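Local atomic coordinates of MtVAO615 (Myceliophthora thermophila, PDB entry 6F72), a protein that probably acts as an oxidoreductase whose bicovalently bound FAD, once reduced, reacts rapidly with molecular oxygen, although no substrate has yet been identified. Residues Asn102-Tyr106 against Ser107-Phe111; Cys118-Asn122 against Tyr123-Val127. All coordinates share one frame; numbering follows the deposited sequence.

Contact 1 and contact 2 are two beta turns of one loop region between helix 101-104 and strand 126-129. Both are partly buried, and their centres are about 11 Å apart. Contact 1 ends the helix in a type I' turn bridged by waters, and it carries a covalently attached sugar. Contact 2 is a type II' turn that leads into the strand; its link to the same sugar is a hydrogen bond. The two are joined by the disulfide Cys108-Cys118, with SG to SG at 2.0 Å, by backbone hydrogen bonding of Ser107 with Gln119, and by a probable hydrogen bond from Asn122 ND2 to Phe103 O at 2.8 Å. Gln104 also packs on Tyr123.

Contact 1 (Asn102-Tyr106 against Ser107-Phe111); sequences NFQNY and SCVPF. With NAG (2-acetamido-2-deoxy-beta-D-glucopyranose), chain C.
Gln104 and Val109 meet on the tightly packed side of this local turn. The methyl CG1 of Val109 lies 3.5 Å from Gln104 OE1 and also touches Gln104 CB. The other methyl, CG2, sits between the backbone N and the carbonyl carbon of its own residue (chi1 of Val109 -69°), and from there reaches Tyr106 CA at 3.8 Å. An alanine in place of Val109 would probably open a gap beside Gln104 and Tyr106, since both methyl contacts would go. The Gln104 amide is held from outside the turn: OE1 accepts from Trp84 NE1 and NE2 donates to Val98 O.

The backbone turn is closed by Ser107 N, which donates to Gln104 O at 3.1 Å. The bond is nearly straight (167° at the hydrogen), but the donor stands 42° out of the carbonyl plane. The wetter side starts at the same oxygen. Water 1 donates to Gln104 O and is also hydrogen-bonded to Ser107 OG at 2.9 Å. Water 2 joins Gln104 O to Cys108 N. Water 3 donates to Tyr106 O at 2.6 Å and accepts from Val109 N. Beyond lies the glycan: Asn105 ND2 is bonded to C1 of NAG, and the sugar's acetyl methyl C8 packs back against Asn102 O at 3.2 Å. Asn105 and Tyr106, both with positive phi, form the corners of a type I' beta turn from Gln104 to Ser107, which ends helix 101-104 at an N-glycosylation site.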
# COMPACT_ATOMS: atom_id res chain seq x y z
N ASN A 102 7.75 1.79 -13.25
CA ASN A 102 7.66 3.18 -13.70
C ASN A 102 8.70 4.08 -13.04
O ASN A 102 9.23 4.97 -13.69
CB ASN A 102 6.24 3.72 -13.52
CG ASN A 102 6.04 5.10 -14.14
OD1 ASN A 102 6.62 5.44 -15.16
ND2 ASN A 102 5.18 5.89 -13.52
N PHE A 103 8.96 3.85 -11.75
CA PHE A 103 9.95 4.64 -11.03
C PHE A 103 11.39 4.13 -11.25
O PHE A 103 12.30 4.93 -11.18
CB PHE A 103 9.56 4.86 -9.55
CG PHE A 103 8.40 5.81 -9.39
CD1 PHE A 103 8.59 7.19 -9.43
CD2 PHE A 103 7.10 5.31 -9.28
CE1 PHE A 103 7.52 8.06 -9.34
CE2 PHE A 103 6.01 6.18 -9.19
CZ PHE A 103 6.22 7.56 -9.22
N GLN A 104 11.55 2.83 -11.51
CA GLN A 104 12.81 2.28 -12.07
C GLN A 104 13.16 3.10 -13.30
O GLN A 104 14.30 3.53 -13.45
CB GLN A 104 12.68 0.80 -12.44
CG GLN A 104 12.62 -0.13 -11.24
CD GLN A 104 12.01 -1.48 -11.56
OE1 GLN A 104 11.86 -1.85 -12.72
NE2 GLN A 104 11.65 -2.22 -10.52
N ASN A 105 12.15 3.37 -14.14
CA ASN A 105 12.26 4.31 -15.27
C ASN A 105 13.44 4.00 -16.21
O ASN A 105 14.13 4.90 -16.69
CB ASN A 105 12.31 5.76 -14.76
CG ASN A 105 11.86 6.75 -15.81
OD1 ASN A 105 11.15 6.39 -16.74
ND2 ASN A 105 12.26 8.00 -15.65
N TYR A 106 13.67 2.70 -16.43
CA TYR A 106 14.70 2.18 -17.35
C TYR A 106 16.16 2.49 -16.96
O TYR A 106 17.06 2.27 -17.77
CB TYR A 106 14.43 2.63 -18.80
CG TYR A 106 13.01 2.36 -19.31
CD1 TYR A 106 12.70 1.14 -19.92
CD2 TYR A 106 12.00 3.32 -19.19
CE1 TYR A 106 11.42 0.87 -20.40
CE2 TYR A 106 10.71 3.07 -19.67
CZ TYR A 106 10.43 1.84 -20.28
OH TYR A 106 9.19 1.55 -20.77
N SER A 107 16.39 2.99 -15.74
CA SER A 107 17.73 3.45 -15.34
C SER A 107 18.70 2.30 -15.18
O SER A 107 19.87 2.41 -15.57
CB SER A 107 17.69 4.26 -14.06
OG SER A 107 16.83 5.38 -14.20
N CYS A 108 18.21 1.20 -14.61
CA CYS A 108 18.99 -0.00 -14.40
C CYS A 108 18.05 -1.18 -14.21
O CYS A 108 17.84 -1.65 -13.09
CB CYS A 108 19.94 0.14 -13.21
SG CYS A 108 21.08 -1.27 -13.08
N VAL A 109 17.49 -1.64 -15.31
CA VAL A 109 16.48 -2.70 -15.32
C VAL A 109 16.99 -3.90 -16.12
O VAL A 109 17.94 -3.74 -16.91
CB VAL A 109 15.15 -2.18 -15.91
CG1 VAL A 109 14.50 -1.17 -14.96
CG2 VAL A 109 15.35 -1.60 -17.31
N PRO A 110 16.38 -5.10 -15.95
CA PRO A 110 16.86 -6.31 -16.64
C PRO A 110 16.54 -6.42 -18.14
O PRO A 110 17.04 -7.33 -18.80
CB PRO A 110 16.15 -7.45 -15.90
CG PRO A 110 15.69 -6.85 -14.61
CD PRO A 110 15.32 -5.45 -14.98
N PHE A 111 15.75 -5.49 -18.67
CA PHE A 111 15.17 -5.65 -20.01
C PHE A 111 15.75 -4.70 -21.07
O PHE A 111 15.32 -4.73 -22.22
CB PHE A 111 13.63 -5.59 -19.93
CG PHE A 111 13.04 -6.63 -19.02
CD1 PHE A 111 12.92 -7.97 -19.43
CD2 PHE A 111 12.64 -6.30 -17.72
CE1 PHE A 111 12.40 -8.93 -18.58
CE2 PHE A 111 12.11 -7.27 -16.87
CZ PHE A 111 11.98 -8.59 -17.30
C1 NAG C . 11.86 9.06 -16.54
C2 NAG C . 10.94 9.87 -15.60
C3 NAG C . 10.54 11.20 -16.24
C4 NAG C . 11.74 12.00 -16.76
C5 NAG C . 12.69 11.11 -17.56
C6 NAG C . 14.02 11.80 -17.85
C7 NAG C . 9.51 8.72 -13.94
C8 NAG C . 8.22 8.00 -13.74
N2 NAG C . 9.74 9.15 -15.18
O3 NAG C . 9.80 11.97 -15.28
O4 NAG C . 11.30 13.03 -17.66
O5 NAG C . 12.98 9.87 -16.89
O6 NAG C . 14.57 11.16 -19.00
O7 NAG C . 10.28 8.88 -12.99
O HOH W 1 14.82 6.02 -12.26
O HOH W 2 16.27 1.29 -12.35
O HOH W 3 18.34 0.01 -17.74

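Contact 2 (Cys118-Asn122 against Tyr123-Val127). With NAG (2-acetamido-2-deoxy-beta-D-glucopyranose), chain C.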
# COMPACT_ATOMS: atom_id res chain seq x y z
N CYS A 118 24.30 1.11 -16.05
CA CYS A 118 23.43 0.95 -14.88
C CYS A 118 23.48 2.21 -14.02
O CYS A 118 24.43 2.42 -13.23
CB CYS A 118 23.81 -0.30 -14.05
SG CYS A 118 22.87 -0.45 -12.51
N GLN A 119 22.45 3.03 -14.18
CA GLN A 119 22.34 4.31 -13.50
C GLN A 119 21.34 4.24 -12.35
O GLN A 119 20.40 3.43 -12.35
CB GLN A 119 21.94 5.41 -14.48
CG GLN A 119 23.06 5.81 -15.45
CD GLN A 119 22.52 6.39 -16.75
OE1 GLN A 119 21.54 7.13 -16.76
NE2 GLN A 119 23.17 6.05 -17.87
N LEU A 120 21.56 5.11 -11.37
CA LEU A 120 20.73 5.16 -10.19
C LEU A 120 19.37 5.78 -10.51
O LEU A 120 18.34 5.21 -10.16
CB LEU A 120 21.46 5.89 -9.05
CG LEU A 120 22.72 5.26 -8.45
CD1 LEU A 120 23.22 6.07 -7.27
CD2 LEU A 120 22.53 3.80 -8.05
N GLY A 121 19.37 6.91 -11.23
CA GLY A 121 18.13 7.60 -11.62
C GLY A 121 17.37 8.06 -10.40
O GLY A 121 17.89 8.84 -9.61
N ASN A 122 16.15 7.55 -10.24
CA ASN A 122 15.28 7.89 -9.10
C ASN A 122 15.68 7.19 -7.78
O ASN A 122 15.20 7.56 -6.69
CB ASN A 122 13.81 7.55 -9.41
CG ASN A 122 13.23 8.36 -10.58
OD1 ASN A 122 13.51 9.55 -10.76
ND2 ASN A 122 12.39 7.70 -11.36
N TYR A 123 16.55 6.19 -7.88
CA TYR A 123 17.04 5.45 -6.72
C TYR A 123 17.88 6.38 -5.85
O TYR A 123 18.54 7.28 -6.39
CB TYR A 123 17.86 4.24 -7.18
CG TYR A 123 17.03 3.04 -7.57
CD1 TYR A 123 15.66 3.16 -7.85
CD2 TYR A 123 17.62 1.78 -7.67
CE1 TYR A 123 14.91 2.05 -8.21
CE2 TYR A 123 16.88 0.67 -8.04
CZ TYR A 123 15.52 0.82 -8.30
OH TYR A 123 14.77 -0.28 -8.64
N PRO A 124 17.84 6.20 -4.51
CA PRO A 124 18.68 7.00 -3.60
C PRO A 124 20.17 6.69 -3.83
O PRO A 124 20.49 5.57 -4.23
CB PRO A 124 18.28 6.49 -2.20
CG PRO A 124 17.88 5.07 -2.44
CD PRO A 124 17.19 5.08 -3.79
N SER A 125 21.05 7.65 -3.56
CA SER A 125 22.51 7.45 -3.65
C SER A 125 23.08 6.53 -2.57
O SER A 125 23.97 5.71 -2.84
CB SER A 125 23.21 8.80 -3.56
OG SER A 125 22.91 9.60 -4.68
N TYR A 126 22.61 6.70 -1.33
CA TYR A 126 23.07 5.92 -0.17
C TYR A 126 21.88 5.46 0.68
O TYR A 126 20.86 6.15 0.76
CB TYR A 126 24.02 6.74 0.71
CG TYR A 126 25.36 7.01 0.08
CD1 TYR A 126 26.42 6.10 0.24
CD2 TYR A 126 25.57 8.16 -0.68
CE1 TYR A 126 27.66 6.34 -0.35
CE2 TYR A 126 26.80 8.41 -1.27
CZ TYR A 126 27.84 7.51 -1.10
OH TYR A 126 29.05 7.79 -1.70
N VAL A 127 22.06 4.30 1.30
CA VAL A 127 20.99 3.62 2.05
C VAL A 127 21.46 3.36 3.48
O VAL A 127 22.48 2.68 3.70
CB VAL A 127 20.60 2.28 1.35
CG1 VAL A 127 19.60 1.49 2.18
CG2 VAL A 127 20.09 2.51 -0.07
C1 NAG C . 11.86 9.06 -16.54
C2 NAG C . 10.94 9.87 -15.60
C3 NAG C . 10.54 11.20 -16.24
C4 NAG C . 11.74 12.00 -16.76
C5 NAG C . 12.69 11.11 -17.56
C6 NAG C . 14.02 11.80 -17.85
C7 NAG C . 9.51 8.72 -13.94
C8 NAG C . 8.22 8.00 -13.74
N2 NAG C . 9.74 9.15 -15.18
O3 NAG C . 9.80 11.97 -15.28
O4 NAG C . 11.30 13.03 -17.66
O5 NAG C . 12.98 9.87 -16.89
O6 NAG C . 14.57 11.16 -19.00
O7 NAG C . 10.28 8.88 -12.99
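The Tyr123 ring meets the Leu120 carbonyl obliquely, while Asn122 C lies at its edge, near the ring plane. Leu120 O comes within 3.2 Å of Tyr123 CB and 3.6 Å of CG. With CG anti to its own carbonyl carbon (chi1 -81°), the ring starts beside the backbone N and runs away from the turn. Its hydroxyl OH is hydrogen-bonded to Asp97 OD2, which fixes the far end of the ring.

The same Leu120 O accepts from Tyr123 N at 3.1 Å. This bond bends to 154° at the hydrogen, and the donor is 52° out of the carbonyl plane. It closes a type II' beta turn from Leu120 to Tyr123. Gly121 takes the first corner with positive phi, a conformation that glycine adopts easily. On the apolar side, Leu120 CD1 rests on Ser125 CA at 3.9 Å, its CB faces Tyr123 CB, and the same side chain touches Pro59 in a neighbouring loop.

The flat amide of Asn122 points elsewhere. Its ND2 donates to the acetyl oxygen O7 of NAG at 2.9 Å and probably also to Phe103 O, so that one nitrogen would join the sugar to the end of helix 101-104. After the turn the chain enters strand 126-129, which lies between strands 54-56 and 169-172 in a four-stranded mixed sheet.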